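Local coordinates for protein tyrosinase (Aspergillus oryzae, PDB 6JU7) that probably catalyses the copper-dependent oxidation of L-tyrosine and L-dopa to L-dopaquinone, and is represented by a chain that includes its central di-copper domain, at residues G69-P74 / S361-A366; T237-L242 / N337-F342; D275-V280 / N324-E329; A330-V335 / L374-I379. The protein carries 1 engineered substitution. All blocks are in the same frame, centred on the assembly; numbering follows the deposited sequence.

Contact 1 of 4, residues G69-P74 / S361-A366; sequences GIHGAP and SSVPVA. With TYR (tyrosine), chain E.
His71, a copper ligand of the di-copper centre of tyrosinase, turns the edge of its imidazole to the loop 361-366, with the carbonyl oxygen of Val363 lying in the ring plane. Its CG stands anti to the backbone N (chi1 -171°), which directs the ring at this loop. ND1 makes only a weak, bent hydrogen bond to Val363 O at 3.3 Å. Water 1 reinforces the pairing: it lies 2.9 Å from His71 ND1 and donates to Val363 O, so ND1 has two polar neighbours, which probably leaves NE2 for copper. Further along, Ala73 N donates to Pro364 O at 2.8 Å, approaching in the carbonyl plane on a lone pair, and the methyl of Ala73 lies against the same carbonyl oxygen, with Pro364 CB a looser neighbour. Val363 splits its branches between the neighbours: CG1 lies 4.2 Å from His71 CE1, whereas CG2 presses on the phenol of the bound tyrosine, 3.4 Å from its CZ. The two loops probably form part of the wall of the substrate pocket, for that phenol reaches in between them, its OH 3.4 Å from His71 CE1 and 3.6 Å from Ala366 CB.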
loop_
_atom_site.group_PDB
_atom_site.type_symbol
_atom_site.label_atom_id
_atom_site.label_comp_id
_atom_site.label_asym_id
_atom_site.label_seq_id
_atom_site.Cartn_x
_atom_site.Cartn_y
_atom_site.Cartn_z
ATOM N N GLY B 69 6.305 16.355 -16.719
ATOM C CA GLY B 69 7.408 16.177 -17.657
ATOM C C GLY B 69 8.292 17.401 -17.797
ATOM O O GLY B 69 9.389 17.288 -18.349
ATOM N N ILE B 70 7.846 18.576 -17.365
ATOM C CA ILE B 70 8.698 19.759 -17.396
ATOM C C ILE B 70 9.932 19.541 -16.535
ATOM O O ILE B 70 11.030 19.956 -16.893
ATOM C CB ILE B 70 7.918 21.003 -16.911
ATOM C CG1 ILE B 70 6.792 21.380 -17.883
ATOM C CG2 ILE B 70 8.820 22.194 -16.664
ATOM C CD1 ILE B 70 5.829 22.407 -17.331
ATOM N N HIS B 71 9.745 18.845 -15.415
ATOM C CA HIS B 71 10.813 18.757 -14.423
ATOM C C HIS B 71 11.974 17.899 -14.932
ATOM O O HIS B 71 13.127 18.308 -14.775
ATOM C CB HIS B 71 10.231 18.177 -13.148
ATOM C CG HIS B 71 11.074 18.178 -11.923
ATOM N ND1 HIS B 71 11.708 17.046 -11.457
ATOM C CD2 HIS B 71 11.368 19.152 -11.042
ATOM C CE1 HIS B 71 12.362 17.329 -10.343
ATOM N NE2 HIS B 71 12.170 18.602 -10.063
ATOM N N GLY B 72 11.713 16.733 -15.498
ATOM C CA GLY B 72 12.728 15.755 -15.849
ATOM C C GLY B 72 12.355 14.911 -17.049
ATOM O O GLY B 72 12.071 15.412 -18.147
ATOM N N ALA B 73 12.387 13.593 -16.873
ATOM C CA ALA B 73 12.041 12.670 -17.965
ATOM C C ALA B 73 10.570 12.850 -18.316
ATOM O O ALA B 73 9.762 13.120 -17.403
ATOM C CB ALA B 73 12.295 11.224 -17.532
ATOM N N PRO B 74 10.180 12.632 -19.566
ATOM C CA PRO B 74 11.027 12.169 -20.664
ATOM C C PRO B 74 11.801 13.234 -21.429
ATOM O O PRO B 74 12.230 12.998 -22.570
ATOM C CB PRO B 74 9.983 11.503 -21.581
ATOM C CG PRO B 74 8.724 12.305 -21.372
ATOM C CD PRO B 74 8.746 12.694 -19.924
ATOM N N SER B 361 12.309 9.686 -4.967
ATOM C CA SER B 361 13.748 9.736 -4.706
ATOM C C SER B 361 14.579 9.996 -5.950
ATOM O O SER B 361 15.803 10.079 -5.821
ATOM C CB SER B 361 14.196 8.411 -4.068
ATOM O OG SER B 361 14.293 7.392 -5.048
ATOM N N SER B 362 13.972 10.087 -7.124
ATOM C CA SER B 362 14.733 10.144 -8.377
ATOM C C SER B 362 14.369 11.395 -9.159
ATOM O O SER B 362 13.224 11.548 -9.580
ATOM C CB SER B 362 14.424 8.881 -9.193
ATOM O OG SER B 362 15.037 8.925 -10.477
ATOM N N VAL B 363 15.303 12.327 -9.327
ATOM C CA VAL B 363 15.002 13.610 -9.967
ATOM C C VAL B 363 14.256 13.451 -11.280
ATOM O O VAL B 363 13.289 14.164 -11.566
ATOM C CB VAL B 363 16.281 14.447 -10.170
ATOM C CG1 VAL B 363 16.054 15.561 -11.174
ATOM C CG2 VAL B 363 16.712 15.032 -8.826
ATOM N N PRO B 364 14.668 12.570 -12.174
ATOM C CA PRO B 364 13.990 12.447 -13.467
ATOM C C PRO B 364 12.517 12.097 -13.394
ATOM O O PRO B 364 11.841 12.443 -14.365
ATOM C CB PRO B 364 14.747 11.317 -14.168
ATOM C CG PRO B 364 16.121 11.405 -13.553
ATOM C CD PRO B 364 15.825 11.654 -12.093
ATOM N N VAL B 365 12.016 11.480 -12.318
ATOM C CA VAL B 365 10.612 11.075 -12.287
ATOM C C VAL B 365 9.850 11.505 -11.031
ATOM O O VAL B 365 8.653 11.204 -10.905
ATOM C CB VAL B 365 10.472 9.551 -12.455
ATOM C CG1 VAL B 365 10.995 9.135 -13.823
ATOM C CG2 VAL B 365 11.195 8.782 -11.351
ATOM N N ALA B 366 10.471 12.232 -10.108
ATOM C CA ALA B 366 9.765 12.586 -8.873
ATOM C C ALA B 366 8.489 13.371 -9.113
ATOM O O ALA B 366 7.531 13.217 -8.343
ATOM C CB ALA B 366 10.703 13.386 -7.973
HETATM N N TYR E . 17.937 11.634 -4.799
HETATM C CA TYR E . 18.407 12.997 -4.578
HETATM C C TYR E . 19.636 12.985 -3.663
HETATM O O TYR E . 20.336 14.010 -3.624
HETATM C CB TYR E . 17.334 13.885 -3.968
HETATM C CG TYR E . 16.255 14.397 -4.895
HETATM C CD1 TYR E . 16.196 15.751 -5.221
HETATM C CD2 TYR E . 15.279 13.567 -5.423
HETATM C CE1 TYR E . 15.214 16.248 -6.061
HETATM C CE2 TYR E . 14.290 14.046 -6.258
HETATM C CZ TYR E . 14.254 15.392 -6.575
HETATM O OH TYR E . 13.269 15.864 -7.402
HETATM O OXT TYR E . 19.864 11.950 -3.010
HETATM O O HOH W 1 10.471 14.535 -12.364
#

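Contact 2 of 4, residues T237-L242 / N337-F342; sequences TTKYGL and NWVGGF. With TYR (tyrosine), chain E.
The last turn of helix 328-340, the helix that carries copper ligands His332 and His336, ends against the side chain of Tyr240 in the loop 237-242. Tyr240 CG lies anti to its carbonyl carbon, beside the backbone N (chi1 -74°), and the ring is thereby laid along the helix end. Gly341 CA sits squarely over the ring centre in a CH-pi contact, 3.4 Å from the centroid and 9° off the normal. The phenol hydroxyl donates to Trp338 O at 2.7 Å, and Tyr240 N donates to Gly340 O at 2.8 Å; both donors stand above the carbonyl planes. Tyr240 thus holds the terminal turn through its backbone N and its hydroxyl, while Gly341, where the chain leaves helical geometry at positive phi, lies against the ring face. In the fold, Tyr240 also packs on helix 258-267 and on Leu259 of the second subunit, and Gly241 and Leu242 form a classic beta bulge opposite Ala357. Lys239 lays its CB 3.5 Å from Val339 O, a buried carbonyl with no polar partner, while its NZ forms a salt bridge with Asp369 and a hydrogen bond with Gln256. At the start of this turn Asn337 receives the bound tyrosine: OD1 accepts from the ligand N at 2.9 Å, and ND2 donates to the ligand OXT at 2.9 Å in a nearly straight bond (170°).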
loop_
_atom_site.group_PDB
_atom_site.type_symbol
_atom_site.label_atom_id
_atom_site.label_comp_id
_atom_site.label_asym_id
_atom_site.label_seq_id
_atom_site.Cartn_x
_atom_site.Cartn_y
_atom_site.Cartn_z
ATOM N N THR B 237 3.035 5.453 -10.223
ATOM C CA THR B 237 4.037 5.907 -9.268
ATOM C C THR B 237 3.964 5.061 -7.999
ATOM O O THR B 237 2.900 4.527 -7.653
ATOM C CB THR B 237 3.871 7.407 -8.968
ATOM O OG1 THR B 237 2.569 7.695 -8.434
ATOM C CG2 THR B 237 4.041 8.251 -10.234
ATOM N N THR B 238 5.094 4.914 -7.311
ATOM C CA THR B 238 5.137 4.158 -6.051
ATOM C C THR B 238 6.028 4.889 -5.049
ATOM O O THR B 238 6.951 5.619 -5.428
ATOM C CB THR B 238 5.628 2.726 -6.311
ATOM O OG1 THR B 238 5.721 1.981 -5.081
ATOM C CG2 THR B 238 7.005 2.688 -6.941
ATOM N N LYS B 239 5.723 4.673 -3.770
ATOM C CA LYS B 239 6.582 5.031 -2.647
ATOM C C LYS B 239 7.105 3.712 -2.074
ATOM O O LYS B 239 6.283 2.939 -1.559
ATOM C CB LYS B 239 5.829 5.816 -1.572
ATOM C CG LYS B 239 5.228 7.138 -2.068
ATOM C CD LYS B 239 4.199 7.641 -1.054
ATOM C CE LYS B 239 3.462 8.908 -1.452
ATOM N NZ LYS B 239 2.784 8.764 -2.774
ATOM N N TYR B 240 8.397 3.446 -2.192
ATOM C CA TYR B 240 9.118 2.301 -1.665
ATOM C C TYR B 240 8.823 0.979 -2.356
ATOM O O TYR B 240 9.389 -0.039 -1.930
ATOM C CB TYR B 240 8.884 2.116 -0.140
ATOM C CG TYR B 240 9.625 3.131 0.707
ATOM C CD1 TYR B 240 9.103 4.409 0.875
ATOM C CD2 TYR B 240 10.848 2.834 1.304
ATOM C CE1 TYR B 240 9.781 5.348 1.639
ATOM C CE2 TYR B 240 11.517 3.775 2.070
ATOM C CZ TYR B 240 10.981 5.033 2.236
ATOM O OH TYR B 240 11.672 5.962 2.991
ATOM N N GLY B 241 7.969 0.904 -3.375
ATOM C CA GLY B 241 7.567 -0.407 -3.860
ATOM C C GLY B 241 8.464 -1.111 -4.851
ATOM O O GLY B 241 8.150 -2.241 -5.268
ATOM N N LEU B 242 9.581 -0.508 -5.247
ATOM C CA LEU B 242 10.510 -1.132 -6.202
ATOM C C LEU B 242 11.702 -1.731 -5.464
ATOM O O LEU B 242 12.534 -1.022 -4.904
ATOM C CB LEU B 242 10.986 -0.115 -7.245
ATOM C CG LEU B 242 9.895 0.699 -7.957
ATOM C CD1 LEU B 242 10.538 1.680 -8.934
ATOM C CD2 LEU B 242 8.899 -0.193 -8.686
ATOM N N ASN B 337 14.105 11.683 -0.743
ATOM C CA ASN B 337 14.535 10.291 -0.578
ATOM C C ASN B 337 13.648 9.572 0.420
ATOM O O ASN B 337 13.273 8.402 0.223
ATOM C CB ASN B 337 15.992 10.264 -0.122
ATOM C CG ASN B 337 16.965 10.688 -1.201
ATOM O OD1 ASN B 337 16.679 10.580 -2.398
ATOM N ND2 ASN B 337 18.146 11.160 -0.817
ATOM N N TRP B 338 13.276 10.269 1.498
ATOM C CA TRP B 338 12.538 9.573 2.560
ATOM C C TRP B 338 11.100 9.301 2.179
ATOM O O TRP B 338 10.498 8.357 2.682
ATOM C CB TRP B 338 12.563 10.408 3.861
ATOM C CG TRP B 338 13.962 10.609 4.369
ATOM C CD1 TRP B 338 15.069 9.858 4.039
ATOM C CD2 TRP B 338 14.414 11.614 5.280
ATOM N NE1 TRP B 338 16.186 10.349 4.692
ATOM C CE2 TRP B 338 15.798 11.423 5.461
ATOM C CE3 TRP B 338 13.784 12.659 5.961
ATOM C CZ2 TRP B 338 16.565 12.235 6.299
ATOM C CZ3 TRP B 338 14.534 13.469 6.790
ATOM C CH2 TRP B 338 15.906 13.253 6.946
ATOM N N VAL B 339 10.522 10.155 1.340
ATOM C CA VAL B 339 9.173 9.907 0.849
ATOM C C VAL B 339 9.152 8.813 -0.203
ATOM O O VAL B 339 8.292 7.932 -0.192
ATOM C CB VAL B 339 8.558 11.215 0.303
ATOM C CG1 VAL B 339 7.241 10.914 -0.424
ATOM C CG2 VAL B 339 8.356 12.219 1.425
ATOM N N GLY B 340 10.069 8.852 -1.169
ATOM C CA GLY B 340 9.986 7.912 -2.275
ATOM C C GLY B 340 10.599 6.555 -2.011
ATOM O O GLY B 340 10.176 5.574 -2.635
ATOM N N GLY B 341 11.570 6.489 -1.124
ATOM C CA GLY B 341 12.365 5.272 -0.954
ATOM C C GLY B 341 13.618 5.350 -1.800
ATOM O O GLY B 341 13.517 5.656 -2.985
ATOM N N PHE B 342 14.756 5.106 -1.147
ATOM C CA PHE B 342 16.061 5.384 -1.729
ATOM C C PHE B 342 16.955 4.153 -1.782
ATOM O O PHE B 342 18.152 4.299 -2.049
ATOM C CB PHE B 342 16.763 6.488 -0.920
ATOM C CG PHE B 342 16.858 6.207 0.564
ATOM C CD1 PHE B 342 15.817 6.505 1.415
ATOM C CD2 PHE B 342 18.004 5.649 1.116
ATOM C CE1 PHE B 342 15.890 6.263 2.771
ATOM C CE2 PHE B 342 18.101 5.405 2.472
ATOM C CZ PHE B 342 17.044 5.723 3.316
HETATM N N TYR E . 17.937 11.634 -4.799
HETATM C CA TYR E . 18.407 12.997 -4.578
HETATM C C TYR E . 19.636 12.985 -3.663
HETATM O O TYR E . 20.336 14.010 -3.624
HETATM C CB TYR E . 17.334 13.885 -3.968
HETATM C CG TYR E . 16.255 14.397 -4.895
HETATM C CD1 TYR E . 16.196 15.751 -5.221
HETATM C CD2 TYR E . 15.279 13.567 -5.423
HETATM C CE1 TYR E . 15.214 16.248 -6.061
HETATM C CE2 TYR E . 14.290 14.046 -6.258
HETATM C CZ TYR E . 14.254 15.392 -6.575
HETATM O OH TYR E . 13.269 15.864 -7.402
HETATM O OXT TYR E . 19.864 11.950 -3.010
#

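Contact 3 of 4, residues D275-V280 / N324-E329; sequences DGWDSV and NWMNLE
Trp277 and Asn324 both hold CG anti to the carbonyl carbon, beside the backbone N (chi1 -73° and -55°), and these torsions send the indole and the amide past each other in opposite directions. The backbone of Asn324 passes over one indole face, its N lying 3.1 Å above the plane at the centre and 3.3 Å from Trp277 CE3. The amide then reaches back to the chain just beyond the tryptophan. There OD1 accepts from Asp278 N at 2.8 Å, an almost straight bond (165°) in the carbonyl plane on a lone pair. Water 3 gives the same oxygen a second donor at 2.6 Å. The other end of the amide is bridged as well: ND2 donates to water 2 at 3.0 Å, and this water in turn donates to Asp278 OD1 and Gly276 O. Thus the loop between helices 258-267 and 283-292 is tied to the chain leading into helix 328-340, whose start is capped by Asn327. With a backbone N-H at OD1 and an accepting water at ND2, the amide has its flip defined, so a surface contact partly built from solvent still favours one orientation of the Asn324 amide.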
loop_
_atom_site.group_PDB
_atom_site.type_symbol
_atom_site.label_atom_id
_atom_site.label_comp_id
_atom_site.label_asym_id
_atom_site.label_seq_id
_atom_site.Cartn_x
_atom_site.Cartn_y
_atom_site.Cartn_z
ATOM N N ASP B 275 29.711 13.904 10.825
ATOM C CA ASP B 275 30.902 13.871 11.665
ATOM C C ASP B 275 31.166 15.242 12.278
ATOM O O ASP B 275 31.110 16.277 11.609
ATOM C CB ASP B 275 32.081 13.350 10.839
ATOM N N GLY B 276 31.446 15.259 13.577
ATOM C CA GLY B 276 31.724 16.474 14.307
ATOM C C GLY B 276 30.526 17.349 14.593
ATOM O O GLY B 276 30.684 18.422 15.188
ATOM N N TRP B 277 29.319 16.965 14.190
ATOM C CA TRP B 277 28.138 17.724 14.592
ATOM C C TRP B 277 27.892 17.603 16.088
ATOM O O TRP B 277 28.243 16.586 16.689
ATOM C CB TRP B 277 26.908 17.244 13.816
ATOM C CG TRP B 277 26.920 17.691 12.384
ATOM C CD1 TRP B 277 27.954 17.682 11.494
ATOM C CD2 TRP B 277 25.792 18.248 11.689
ATOM N NE1 TRP B 277 27.534 18.191 10.283
ATOM C CE2 TRP B 277 26.212 18.546 10.378
ATOM C CE3 TRP B 277 24.470 18.511 12.073
ATOM C CZ2 TRP B 277 25.362 19.100 9.422
ATOM C CZ3 TRP B 277 23.637 19.063 11.120
ATOM C CH2 TRP B 277 24.084 19.347 9.824
ATOM N N ASP B 278 27.279 18.629 16.688
ATOM C CA ASP B 278 26.995 18.622 18.116
ATOM C C ASP B 278 25.916 17.603 18.458
ATOM O O ASP B 278 25.885 17.052 19.559
ATOM C CB ASP B 278 26.516 20.015 18.563
ATOM C CG ASP B 278 27.630 21.042 18.471
ATOM O OD1 ASP B 278 28.802 20.606 18.467
ATOM O OD2 ASP B 278 27.327 22.251 18.383
ATOM N N SER B 279 25.047 17.368 17.487
ATOM C CA SER B 279 23.953 16.426 17.637
ATOM C C SER B 279 23.421 16.043 16.259
ATOM O O SER B 279 23.706 16.715 15.256
ATOM C CB SER B 279 22.837 17.042 18.480
ATOM O OG SER B 279 22.061 17.976 17.742
ATOM N N VAL B 280 22.665 14.965 16.195
ATOM C CA VAL B 280 21.975 14.621 14.943
ATOM C C VAL B 280 20.555 15.163 15.011
ATOM O O VAL B 280 19.763 14.572 15.751
ATOM C CB VAL B 280 21.948 13.092 14.754
ATOM C CG1 VAL B 280 21.098 12.723 13.538
ATOM C CG2 VAL B 280 23.365 12.544 14.608
ATOM N N ASN B 324 25.777 21.564 11.922
ATOM C CA ASN B 324 24.694 21.896 12.840
ATOM C C ASN B 324 23.592 22.729 12.192
ATOM O O ASN B 324 22.756 23.289 12.886
ATOM C CB ASN B 324 25.253 22.621 14.076
ATOM C CG ASN B 324 26.345 21.778 14.737
ATOM O OD1 ASN B 324 26.098 20.627 15.089
ATOM N ND2 ASN B 324 27.539 22.342 14.842
ATOM N N TRP B 325 23.598 22.763 10.873
ATOM C CA TRP B 325 22.475 23.242 10.078
ATOM C C TRP B 325 22.722 22.848 8.623
ATOM O O TRP B 325 23.823 22.446 8.237
ATOM C CB TRP B 325 22.196 24.741 10.167
ATOM C CG TRP B 325 23.247 25.560 9.483
ATOM C CD1 TRP B 325 24.438 25.964 10.027
ATOM C CD2 TRP B 325 23.220 26.066 8.145
ATOM N NE1 TRP B 325 25.156 26.698 9.115
ATOM C CE2 TRP B 325 24.425 26.770 7.950
ATOM C CE3 TRP B 325 22.296 25.997 7.094
ATOM C CZ2 TRP B 325 24.723 27.393 6.746
ATOM C CZ3 TRP B 325 22.599 26.619 5.898
ATOM C CH2 TRP B 325 23.807 27.312 5.737
ATOM N N MET B 326 21.641 22.861 7.871
ATOM C CA MET B 326 21.609 22.407 6.491
ATOM C C MET B 326 20.830 23.374 5.618
ATOM O O MET B 326 19.801 23.875 6.083
ATOM C CB MET B 326 20.872 21.064 6.472
ATOM C CG MET B 326 21.084 20.230 5.231
ATOM S SD MET B 326 20.397 18.584 5.489
ATOM C CE MET B 326 21.720 17.764 6.377
ATOM N N ASN B 327 21.271 23.572 4.386
ATOM C CA ASN B 327 20.570 24.474 3.463
ATOM C C ASN B 327 19.241 23.882 2.991
ATOM O O ASN B 327 18.929 22.700 3.144
ATOM C CB ASN B 327 21.500 24.842 2.304
ATOM C CG ASN B 327 21.757 23.687 1.355
ATOM O OD1 ASN B 327 20.866 23.329 0.596
ATOM N ND2 ASN B 327 22.944 23.089 1.420
ATOM N N LEU B 328 18.411 24.730 2.395
ATOM C CA LEU B 328 17.076 24.390 1.932
ATOM C C LEU B 328 17.089 23.188 0.992
ATOM O O LEU B 328 16.274 22.270 1.120
ATOM C CB LEU B 328 16.498 25.593 1.157
ATOM C CG LEU B 328 15.096 25.371 0.573
ATOM C CD1 LEU B 328 14.061 25.371 1.690
ATOM C CD2 LEU B 328 14.786 26.434 -0.472
ATOM N N GLU B 329 17.987 23.235 0.018
ATOM C CA GLU B 329 18.006 22.215 -1.029
ATOM C C GLU B 329 18.416 20.861 -0.468
ATOM O O GLU B 329 17.846 19.826 -0.814
ATOM C CB GLU B 329 18.913 22.649 -2.189
ATOM C CG GLU B 329 18.757 21.725 -3.391
ATOM C CD GLU B 329 19.570 22.158 -4.592
ATOM O OE1 GLU B 329 20.347 23.138 -4.528
ATOM O OE2 GLU B 329 19.424 21.475 -5.630
HETATM O O HOH W 2 29.874 20.858 16.034
HETATM O O HOH W 3 23.745 19.673 15.626
#

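Contact 4 of 4, residues A330-V335 / L374-I379; sequences AIHNNV and LHHCNI. With TYR (tyrosine), chain E.
The copper site formed by His332, His336 and His376 is built on two antiparallel helices of the helical-bundle core common to type 3 copper proteins, and here His332 of helix 328-340 meets His375 and His376 of helix 371-389. The axes of the two short segments come within 11.3 Å, at 161°. His332 has an unusual first torsion (chi1 137°), away from the staggered positions, and its ND1 is hydrogen-bonded to Glu329 O one turn back; that bond helps fix the ring rotation, with NE2 on the side of water 4. The ring lies obliquely to His376, planes 71° apart, with His332 NE2 3.3 Å from His376 CE1. His375 is placed differently: its ring and that of His332 are nearly parallel but meet rim to rim, centroids 5.7 Å apart, neither over the other's face. Apolar groups pack round this aromatic cluster. Val335 CG1 touches His375 CE1 at 3.4 Å, and Ile379 sets CD1 3.7 Å from His332 CB while its CG1 lies over the rim of the His375 face. His376 NE2 is also hydrogen-bonded to His336, and its ring stacks on that of His107. Between the two ligand histidines and the substrate sits water 4, 3.1 Å from His332 NE2, 3.1 Å from His376 NE2 and 2.7 Å from the OH of the bound tyrosine.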
loop_
_atom_site.group_PDB
_atom_site.type_symbol
_atom_site.label_atom_id
_atom_site.label_comp_id
_atom_site.label_asym_id
_atom_site.label_seq_id
_atom_site.Cartn_x
_atom_site.Cartn_y
_atom_site.Cartn_z
ATOM N N ALA B 330 19.368 20.884 0.459
ATOM C CA ALA B 330 19.793 19.661 1.125
ATOM C C ALA B 330 18.698 19.038 1.968
ATOM O O ALA B 330 18.536 17.809 1.961
ATOM C CB ALA B 330 21.028 19.956 1.970
ATOM N N ILE B 331 17.945 19.844 2.717
ATOM C CA ILE B 331 16.797 19.280 3.430
ATOM C C ILE B 331 15.791 18.704 2.437
ATOM O O ILE B 331 15.314 17.567 2.627
ATOM C CB ILE B 331 16.137 20.342 4.346
ATOM C CG1 ILE B 331 17.082 20.833 5.437
ATOM C CG2 ILE B 331 14.832 19.802 4.912
ATOM C CD1 ILE B 331 16.606 21.964 6.310
ATOM N N HIS B 332 15.495 19.445 1.384
ATOM C CA HIS B 332 14.553 18.997 0.353
ATOM C C HIS B 332 14.998 17.678 -0.260
ATOM O O HIS B 332 14.183 16.800 -0.552
ATOM C CB HIS B 332 14.343 20.112 -0.674
ATOM C CG HIS B 332 14.314 19.740 -2.113
ATOM N ND1 HIS B 332 15.478 19.476 -2.825
ATOM C CD2 HIS B 332 13.313 19.646 -3.016
ATOM C CE1 HIS B 332 15.169 19.202 -4.075
ATOM N NE2 HIS B 332 13.860 19.292 -4.228
ATOM N N ASN B 333 16.303 17.517 -0.471
ATOM C CA ASN B 333 16.819 16.302 -1.066
ATOM C C ASN B 333 16.524 15.092 -0.177
ATOM O O ASN B 333 16.109 14.045 -0.685
ATOM C CB ASN B 333 18.338 16.378 -1.259
ATOM C CG ASN B 333 18.793 17.299 -2.357
ATOM O OD1 ASN B 333 17.979 17.758 -3.177
ATOM N ND2 ASN B 333 20.106 17.536 -2.392
ATOM N N ASN B 334 16.811 15.264 1.120
ATOM C CA ASN B 334 16.532 14.200 2.084
ATOM C C ASN B 334 15.043 13.887 2.143
ATOM O O ASN B 334 14.698 12.703 2.141
ATOM C CB ASN B 334 17.054 14.568 3.478
ATOM C CG ASN B 334 18.558 14.383 3.586
ATOM O OD1 ASN B 334 18.991 13.246 3.734
ATOM N ND2 ASN B 334 19.324 15.456 3.501
ATOM N N VAL B 335 14.188 14.909 2.200
ATOM C CA VAL B 335 12.756 14.583 2.263
ATOM C C VAL B 335 12.322 13.821 1.022
ATOM O O VAL B 335 11.524 12.885 1.121
ATOM C CB VAL B 335 11.913 15.847 2.483
ATOM C CG1 VAL B 335 10.421 15.557 2.426
ATOM C CG2 VAL B 335 12.304 16.496 3.811
ATOM N N LEU B 374 3.079 19.136 -3.383
ATOM C CA LEU B 374 2.760 19.558 -2.007
ATOM C C LEU B 374 4.040 19.772 -1.198
ATOM O O LEU B 374 4.150 20.674 -0.361
ATOM C CB LEU B 374 1.887 18.477 -1.361
ATOM C CG LEU B 374 0.612 18.086 -2.112
ATOM C CD1 LEU B 374 -0.149 16.997 -1.349
ATOM C CD2 LEU B 374 -0.267 19.301 -2.379
ATOM N N HIS B 375 5.030 18.938 -1.445
ATOM C CA HIS B 375 6.359 19.094 -0.856
ATOM C C HIS B 375 6.980 20.380 -1.378
ATOM O O HIS B 375 7.440 21.207 -0.592
ATOM C CB HIS B 375 7.197 17.883 -1.276
ATOM C CG HIS B 375 8.629 17.977 -0.859
ATOM N ND1 HIS B 375 9.048 18.371 0.388
ATOM C CD2 HIS B 375 9.755 17.681 -1.553
ATOM C CE1 HIS B 375 10.365 18.354 0.438
ATOM N NE2 HIS B 375 10.814 17.917 -0.724
ATOM N N HIS B 376 6.937 20.577 -2.700
ATOM C CA HIS B 376 7.519 21.816 -3.226
ATOM C C HIS B 376 6.740 23.051 -2.804
ATOM O O HIS B 376 7.315 24.145 -2.725
ATOM C CB HIS B 376 7.691 21.726 -4.751
ATOM C CG HIS B 376 8.998 21.062 -5.035
ATOM N ND1 HIS B 376 10.174 21.796 -5.058
ATOM C CD2 HIS B 376 9.332 19.766 -5.185
ATOM C CE1 HIS B 376 11.178 20.958 -5.278
ATOM N NE2 HIS B 376 10.686 19.729 -5.376
ATOM N N CYS B 377 5.445 22.903 -2.518
ATOM C CA CYS B 377 4.694 24.036 -1.972
ATOM C C CYS B 377 5.260 24.414 -0.618
ATOM O O CYS B 377 5.434 25.610 -0.308
ATOM C CB CYS B 377 3.195 23.719 -1.986
ATOM S SG CYS B 377 2.230 25.212 -1.620
ATOM N N ASN B 378 5.635 23.439 0.220
ATOM C CA ASN B 378 6.231 23.816 1.502
ATOM C C ASN B 378 7.653 24.334 1.309
ATOM O O ASN B 378 8.086 25.175 2.111
ATOM C CB ASN B 378 6.254 22.632 2.482
ATOM C CG ASN B 378 6.533 23.153 3.885
ATOM O OD1 ASN B 378 5.886 24.121 4.321
ATOM N ND2 ASN B 378 7.466 22.522 4.577
ATOM N N ILE B 379 8.383 23.845 0.307
ATOM C CA ILE B 379 9.724 24.426 0.069
ATOM C C ILE B 379 9.585 25.893 -0.310
ATOM O O ILE B 379 10.385 26.722 0.114
ATOM C CB ILE B 379 10.487 23.601 -0.975
ATOM C CG1 ILE B 379 10.765 22.170 -0.485
ATOM C CG2 ILE B 379 11.773 24.268 -1.444
ATOM C CD1 ILE B 379 11.595 22.103 0.782
HETATM N N TYR E . 17.937 11.634 -4.799
HETATM C CA TYR E . 18.407 12.997 -4.578
HETATM C C TYR E . 19.636 12.985 -3.663
HETATM O O TYR E . 20.336 14.010 -3.624
HETATM C CB TYR E . 17.334 13.885 -3.968
HETATM C CG TYR E . 16.255 14.397 -4.895
HETATM C CD1 TYR E . 16.196 15.751 -5.221
HETATM C CD2 TYR E . 15.279 13.567 -5.423
HETATM C CE1 TYR E . 15.214 16.248 -6.061
HETATM C CE2 TYR E . 14.290 14.046 -6.258
HETATM C CZ TYR E . 14.254 15.392 -6.575
HETATM O OH TYR E . 13.269 15.864 -7.402
HETATM O OXT TYR E . 19.864 11.950 -3.010
HETATM O O HOH W 4 12.965 18.565 -7.158
#

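Three of the four contacts meet at the bound tyrosine: contact 1 lines its phenol and holds its amino group together with contact 2, which also takes its carboxylate, while copper ligands come from contact 1 (His71) and contact 4 (His332, His376). Contacts 1 and 2 join directly, Ser361 OG lying 2.8 Å from Gly341 O. Contacts 1 and 4 approach the ligand from separate parts of the site, their nearest atoms about 5 Å apart. Helix 328-340 runs through contacts 3, 4 and 2 in turn. Contact 3 lies outermost, its centre about 28 Å from that of contact 1, but it abuts contact 4, where Leu328 CD2 packs 3.8 Å from Ile379 CG2.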